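Local coordinates for Serine/threonine/tyrosine-interacting protein (Homo sapiens, PDB 2R0B), which acts as a catalytically inactive phosphatase that anchors MAPK1 and MAPK3 in the nucleus and keeps FBXW7 out of its SCF ubiquitin ligase by binding its F-box, at residues A[3-17]-A[124-136]. Residues are numbered along the deposited sequence; the frame is centred on the assembly and turned at random.
Sequences RREMQEILPGLFLGP and FAYVQERRFCINP
Strand 7-10 and helix 124-130 run nearly antiparallel, 155° between their directions; the CA atoms of Ile9 and Arg130, and, past the helix end, of Gln7 and Arg131 and of Arg3 and Cys133, lie nearest each other. Arg131, just past the helix, contributes the largest single share of the contact. It holds its chain straight from CG to NE, with CG turned away from the backbone N (chi1 -174°), a conformation that puts the guanidinium between the N-terminal loop and the end of strand 13-16. Arg131 NH1 gives a hydrogen bond to Gln7 OE1 (2.9 Å) within the carbonyl plane, on a lone pair; amide and guanidinium lie nearly coplanar, 11° apart. Arg131 NH2 reaches Arg3 O (2.8 Å), almost in the guanidinium plane, and also hydrogen-bonds Ala99 O, while NE hydrogen-bonds Gly100 O. These carbonyl partners of NE, NH1 and NH2 fix the rotation of the buried guanidinium and probably offset its charge. Cys133 SG lies 3.5 Å above one face of the Arg131 guanidinium, toward its rim.

In this dual-specificity phosphatase fold, the antiparallel pair 7-10 and 13-16 forms one margin of the central sheet, and the contact brings helix 120-130 against it beside helix 103-116. The hairpin carries a classic beta bulge, Ile9 and Leu10 both facing Leu13.

Toward the hairpin turn the contact becomes more apolar, with a tyrosine hydroxyl at its end. Leu15 CD2 sits 3.7 Å from Arg131 CD and also meets Val127 CG1 and Ile134 CG2. Ile9 CG2 packs on Val127 CG2 (3.9 Å) and lies in plane at the edge of the Tyr126 ring; Tyr126 OH donates to Ile9 O (2.7 Å). Over that ring's centre stands Arg130 NH2, hydrogen-bonded to Tyr126 O, while Arg130 CB touches Ile9 CD1 at 3.8 Å.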
loop_
_atom_site.group_PDB
_atom_site.type_symbol
_atom_site.label_atom_id
_atom_site.label_comp_id
_atom_site.label_asym_id
_atom_site.label_seq_id
_atom_site.Cartn_x
_atom_site.Cartn_y
_atom_site.Cartn_z
ATOM N N ARG A 3 -10.704 -4.619 -10.091
ATOM C CA ARG A 3 -10.953 -3.625 -8.979
ATOM C C ARG A 3 -11.164 -4.285 -7.612
ATOM O O ARG A 3 -10.715 -3.735 -6.594
ATOM C CB ARG A 3 -12.120 -2.676 -9.356
ATOM C CG ARG A 3 -12.970 -2.106 -8.182
ATOM C CD ARG A 3 -12.271 -0.972 -7.435
ATOM N NE ARG A 3 -13.120 -0.465 -6.364
ATOM C CZ ARG A 3 -13.259 -1.038 -5.168
ATOM N NH1 ARG A 3 -14.095 -0.496 -4.276
ATOM N NH2 ARG A 3 -12.572 -2.145 -4.859
ATOM N N ARG A 4 -11.796 -5.463 -7.583
ATOM C CA ARG A 4 -12.012 -6.191 -6.317
ATOM C C ARG A 4 -10.971 -7.294 -6.038
ATOM O O ARG A 4 -11.171 -8.144 -5.169
ATOM C CB ARG A 4 -13.455 -6.723 -6.223
ATOM C CG ARG A 4 -14.514 -5.604 -6.298
ATOM C CD ARG A 4 -15.922 -6.068 -5.906
ATOM N NE ARG A 4 -16.091 -6.205 -4.458
ATOM C CZ ARG A 4 -16.404 -5.191 -3.643
ATOM N NH1 ARG A 4 -16.592 -3.965 -4.124
ATOM N NH2 ARG A 4 -16.527 -5.403 -2.341
ATOM N N GLU A 5 -9.863 -7.257 -6.770
ATOM C CA GLU A 5 -8.749 -8.184 -6.590
ATOM C C GLU A 5 -7.420 -7.438 -6.483
ATOM O O GLU A 5 -7.328 -6.253 -6.830
ATOM C CB GLU A 5 -8.688 -9.220 -7.727
ATOM C CG GLU A 5 -8.447 -8.652 -9.121
ATOM C CD GLU A 5 -8.568 -9.706 -10.232
ATOM O OE1 GLU A 5 -9.028 -10.826 -9.952
ATOM O OE2 GLU A 5 -8.158 -9.417 -11.382
ATOM N N MET A 6 -6.406 -8.143 -5.987
ATOM C CA MET A 6 -5.050 -7.576 -5.846
ATOM C C MET A 6 -4.206 -7.807 -7.108
ATOM O O MET A 6 -4.354 -8.840 -7.792
ATOM C CB MET A 6 -4.337 -8.134 -4.591
ATOM C CG MET A 6 -3.871 -9.604 -4.654
ATOM S SD MET A 6 -2.948 -10.252 -3.215
ATOM C CE MET A 6 -2.478 -11.894 -3.828
ATOM N N GLN A 7 -3.333 -6.837 -7.412
ATOM C CA GLN A 7 -2.382 -6.960 -8.506
ATOM C C GLN A 7 -0.951 -6.909 -7.993
ATOM O O GLN A 7 -0.662 -6.142 -7.086
ATOM C CB GLN A 7 -2.585 -5.836 -9.513
ATOM C CG GLN A 7 -3.838 -6.044 -10.366
ATOM C CD GLN A 7 -5.055 -5.464 -9.697
ATOM O OE1 GLN A 7 -4.986 -4.368 -9.163
ATOM N NE2 GLN A 7 -6.175 -6.176 -9.739
ATOM N N GLU A 8 -0.057 -7.718 -8.574
ATOM C CA GLU A 8 1.377 -7.529 -8.357
ATOM C C GLU A 8 1.864 -6.291 -9.082
ATOM O O GLU A 8 1.763 -6.180 -10.309
ATOM C CB GLU A 8 2.217 -8.754 -8.769
ATOM C CG GLU A 8 3.599 -8.777 -8.076
ATOM C CD GLU A 8 4.359 -10.122 -8.166
ATOM O OE1 GLU A 8 3.817 -11.124 -8.690
ATOM O OE2 GLU A 8 5.526 -10.181 -7.708
ATOM N N ILE A 9 2.406 -5.355 -8.318
ATOM C CA ILE A 9 2.812 -4.072 -8.868
ATOM C C ILE A 9 4.288 -4.108 -9.243
ATOM O O ILE A 9 4.715 -3.592 -10.295
ATOM C CB ILE A 9 2.570 -2.951 -7.854
ATOM C CG1 ILE A 9 1.068 -2.855 -7.477
ATOM C CG2 ILE A 9 3.094 -1.621 -8.389
ATOM C CD1 ILE A 9 0.116 -2.690 -8.673
ATOM N N LEU A 10 5.080 -4.678 -8.348
ATOM C CA LEU A 10 6.475 -4.919 -8.639
ATOM C C LEU A 10 6.845 -6.208 -7.927
ATOM O O LEU A 10 6.071 -6.715 -7.135
ATOM C CB LEU A 10 7.370 -3.736 -8.244
ATOM C CG LEU A 10 7.491 -3.219 -6.812
ATOM C CD1 LEU A 10 8.663 -3.841 -6.070
ATOM C CD2 LEU A 10 7.614 -1.705 -6.797
ATOM N N PRO A 11 8.006 -6.778 -8.247
ATOM C CA PRO A 11 8.260 -8.092 -7.652
ATOM C C PRO A 11 8.062 -8.150 -6.133
ATOM O O PRO A 11 8.774 -7.483 -5.373
ATOM C CB PRO A 11 9.693 -8.376 -8.054
ATOM C CG PRO A 11 9.881 -7.628 -9.314
ATOM C CD PRO A 11 9.094 -6.350 -9.153
ATOM N N GLY A 12 7.086 -8.951 -5.694
ATOM C CA GLY A 12 6.858 -9.120 -4.266
ATOM C C GLY A 12 6.000 -8.061 -3.578
ATOM O O GLY A 12 5.797 -8.137 -2.361
ATOM N N LEU A 13 5.476 -7.101 -4.324
ATOM C CA LEU A 13 4.645 -6.037 -3.712
ATOM C C LEU A 13 3.324 -5.976 -4.444
ATOM O O LEU A 13 3.294 -5.701 -5.637
ATOM C CB LEU A 13 5.352 -4.679 -3.764
ATOM C CG LEU A 13 4.603 -3.458 -3.236
ATOM C CD1 LEU A 13 4.358 -3.594 -1.741
ATOM C CD2 LEU A 13 5.345 -2.151 -3.546
ATOM N N PHE A 14 2.240 -6.242 -3.719
ATOM C CA PHE A 14 0.909 -6.331 -4.273
ATOM C C PHE A 14 0.047 -5.203 -3.718
ATOM O O PHE A 14 0.269 -4.742 -2.591
ATOM C CB PHE A 14 0.247 -7.666 -3.884
ATOM C CG PHE A 14 0.943 -8.891 -4.426
ATOM C CD1 PHE A 14 0.351 -9.629 -5.451
ATOM C CD2 PHE A 14 2.154 -9.328 -3.895
ATOM C CE1 PHE A 14 0.960 -10.783 -5.945
ATOM C CE2 PHE A 14 2.780 -10.496 -4.394
ATOM C CZ PHE A 14 2.181 -11.202 -5.433
ATOM N N LEU A 15 -0.943 -4.788 -4.507
ATOM C CA LEU A 15 -1.840 -3.687 -4.135
ATOM C C LEU A 15 -3.267 -4.120 -4.385
ATOM O O LEU A 15 -3.585 -4.626 -5.462
ATOM C CB LEU A 15 -1.522 -2.443 -4.976
ATOM C CG LEU A 15 -2.473 -1.229 -4.899
ATOM C CD1 LEU A 15 -2.555 -0.598 -3.513
ATOM C CD2 LEU A 15 -2.132 -0.170 -5.959
ATOM N N GLY A 16 -4.147 -3.906 -3.407
ATOM C CA GLY A 16 -5.509 -4.437 -3.535
ATOM C C GLY A 16 -6.511 -3.656 -2.706
ATOM O O GLY A 16 -6.120 -2.800 -1.931
ATOM N N PRO A 17 -7.809 -3.958 -2.877
ATOM C CA PRO A 17 -8.885 -3.459 -2.038
ATOM C C PRO A 17 -8.938 -4.317 -0.760
ATOM O O PRO A 17 -8.223 -5.316 -0.638
ATOM C CB PRO A 17 -10.133 -3.706 -2.898
ATOM C CG PRO A 17 -9.791 -5.013 -3.622
ATOM C CD PRO A 17 -8.303 -4.900 -3.909
ATOM N N PHE A 124 3.281 7.077 -10.832
ATOM C CA PHE A 124 1.831 6.980 -10.932
ATOM C C PHE A 124 1.454 6.224 -12.221
ATOM O O PHE A 124 0.671 5.288 -12.199
ATOM C CB PHE A 124 1.147 8.346 -10.859
ATOM C CG PHE A 124 -0.316 8.295 -11.227
ATOM C CD1 PHE A 124 -1.273 7.971 -10.264
ATOM C CD2 PHE A 124 -0.724 8.507 -12.541
ATOM C CE1 PHE A 124 -2.625 7.877 -10.595
ATOM C CE2 PHE A 124 -2.091 8.443 -12.880
ATOM C CZ PHE A 124 -3.034 8.118 -11.916
ATOM N N ALA A 125 2.061 6.598 -13.340
ATOM C CA ALA A 125 1.776 5.915 -14.613
ATOM C C ALA A 125 2.094 4.408 -14.583
ATOM O O ALA A 125 1.355 3.580 -15.133
ATOM C CB ALA A 125 2.516 6.624 -15.765
ATOM N N TYR A 126 3.192 4.061 -13.926
ATOM C CA TYR A 126 3.649 2.684 -13.830
ATOM C C TYR A 126 2.602 1.865 -13.074
ATOM O O TYR A 126 2.227 0.754 -13.473
ATOM C CB TYR A 126 5.024 2.638 -13.127
ATOM C CG TYR A 126 5.451 1.242 -12.855
ATOM C CD1 TYR A 126 6.275 0.569 -13.750
ATOM C CD2 TYR A 126 4.991 0.553 -11.720
ATOM C CE1 TYR A 126 6.656 -0.738 -13.514
ATOM C CE2 TYR A 126 5.359 -0.763 -11.478
ATOM C CZ TYR A 126 6.187 -1.400 -12.365
ATOM O OH TYR A 126 6.540 -2.709 -12.136
ATOM N N VAL A 127 2.117 2.421 -11.972
ATOM C CA VAL A 127 1.151 1.687 -11.155
ATOM C C VAL A 127 -0.210 1.620 -11.841
ATOM O O VAL A 127 -0.858 0.585 -11.813
ATOM C CB VAL A 127 1.046 2.251 -9.713
ATOM C CG1 VAL A 127 -0.046 1.519 -8.894
ATOM C CG2 VAL A 127 2.358 2.153 -9.036
ATOM N N GLN A 128 -0.619 2.714 -12.482
ATOM C CA GLN A 128 -1.890 2.774 -13.201
ATOM C C GLN A 128 -1.962 1.702 -14.305
ATOM O O GLN A 128 -3.030 1.129 -14.581
ATOM C CB GLN A 128 -2.040 4.173 -13.800
ATOM C CG GLN A 128 -3.393 4.497 -14.390
ATOM C CD GLN A 128 -3.405 5.894 -15.009
ATOM O OE1 GLN A 128 -2.507 6.261 -15.788
ATOM N NE2 GLN A 128 -4.417 6.676 -14.670
ATOM N N GLU A 129 -0.823 1.401 -14.923
ATOM C CA GLU A 129 -0.803 0.390 -15.981
ATOM C C GLU A 129 -1.150 -1.000 -15.419
ATOM O O GLU A 129 -1.741 -1.838 -16.129
ATOM C CB GLU A 129 0.549 0.388 -16.717
ATOM C CG GLU A 129 0.796 1.673 -17.519
ATOM C CD GLU A 129 0.331 1.624 -18.974
ATOM O OE1 GLU A 129 -0.666 0.915 -19.289
ATOM O OE2 GLU A 129 0.973 2.319 -19.803
ATOM N N ARG A 130 -0.827 -1.220 -14.145
ATOM C CA ARG A 130 -1.085 -2.504 -13.473
ATOM C C ARG A 130 -2.441 -2.546 -12.763
ATOM O O ARG A 130 -3.101 -3.587 -12.739
ATOM C CB ARG A 130 0.001 -2.790 -12.444
ATOM C CG ARG A 130 1.258 -3.446 -12.994
ATOM C CD ARG A 130 2.440 -2.510 -12.919
ATOM N NE ARG A 130 3.528 -2.961 -13.784
ATOM C CZ ARG A 130 4.050 -2.253 -14.785
ATOM N NH1 ARG A 130 5.038 -2.772 -15.491
ATOM N NH2 ARG A 130 3.612 -1.029 -15.076
ATOM N N ARG A 131 -2.824 -1.429 -12.144
ATOM C CA ARG A 131 -4.127 -1.313 -11.486
ATOM C C ARG A 131 -4.826 -0.056 -11.999
ATOM O O ARG A 131 -4.586 1.077 -11.547
ATOM C CB ARG A 131 -3.993 -1.305 -9.956
ATOM C CG ARG A 131 -5.359 -1.321 -9.236
ATOM C CD ARG A 131 -5.162 -1.432 -7.724
ATOM N NE ARG A 131 -6.429 -1.331 -6.995
ATOM C CZ ARG A 131 -7.362 -2.284 -6.935
ATOM N NH1 ARG A 131 -7.203 -3.438 -7.593
ATOM N NH2 ARG A 131 -8.481 -2.057 -6.263
ATOM N N PHE A 132 -5.710 -0.275 -12.965
ATOM C CA PHE A 132 -6.271 0.795 -13.769
ATOM C C PHE A 132 -7.001 1.886 -12.990
ATOM O O PHE A 132 -7.109 3.013 -13.457
ATOM C CB PHE A 132 -7.177 0.207 -14.861
ATOM C CG PHE A 132 -8.516 -0.275 -14.359
ATOM C CD1 PHE A 132 -9.560 0.630 -14.145
ATOM C CD2 PHE A 132 -8.743 -1.631 -14.157
ATOM C CE1 PHE A 132 -10.814 0.195 -13.695
ATOM C CE2 PHE A 132 -9.988 -2.081 -13.719
ATOM C CZ PHE A 132 -11.025 -1.164 -13.481
ATOM N N CYS A 133 -7.491 1.541 -11.802
ATOM C CA CYS A 133 -8.424 2.394 -11.105
ATOM C C CYS A 133 -7.760 3.359 -10.111
ATOM O O CYS A 133 -8.476 4.148 -9.466
ATOM C CB CYS A 133 -9.479 1.529 -10.398
ATOM S SG CYS A 133 -8.798 0.487 -9.119
ATOM N N ILE A 134 -6.419 3.344 -10.006
ATOM C CA ILE A 134 -5.772 4.181 -8.968
ATOM C C ILE A 134 -5.898 5.686 -9.185
ATOM O O ILE A 134 -5.886 6.189 -10.330
ATOM C CB ILE A 134 -4.277 3.789 -8.652
ATOM C CG1 ILE A 134 -3.345 4.160 -9.804
ATOM C CG2 ILE A 134 -4.172 2.335 -8.284
ATOM C CD1 ILE A 134 -1.887 4.486 -9.369
ATOM N N ASN A 135 -6.023 6.406 -8.070
ATOM C CA ASN A 135 -6.286 7.836 -8.111
ATOM C C ASN A 135 -6.040 8.462 -6.730
ATOM O O ASN A 135 -6.985 8.774 -6.008
ATOM C CB ASN A 135 -7.713 8.065 -8.640
ATOM C CG ASN A 135 -8.058 9.528 -8.861
ATOM O OD1 ASN A 135 -7.196 10.394 -9.086
ATOM N ND2 ASN A 135 -9.345 9.810 -8.798
ATOM N N PRO A 136 -4.754 8.648 -6.350
ATOM C CA PRO A 136 -4.534 9.307 -5.064
ATOM C C PRO A 136 -5.146 10.711 -5.092
ATOM O O PRO A 136 -5.076 11.410 -6.127
ATOM C CB PRO A 136 -3.000 9.385 -4.958
ATOM C CG PRO A 136 -2.488 8.363 -5.894
ATOM C CD PRO A 136 -3.478 8.341 -7.021
#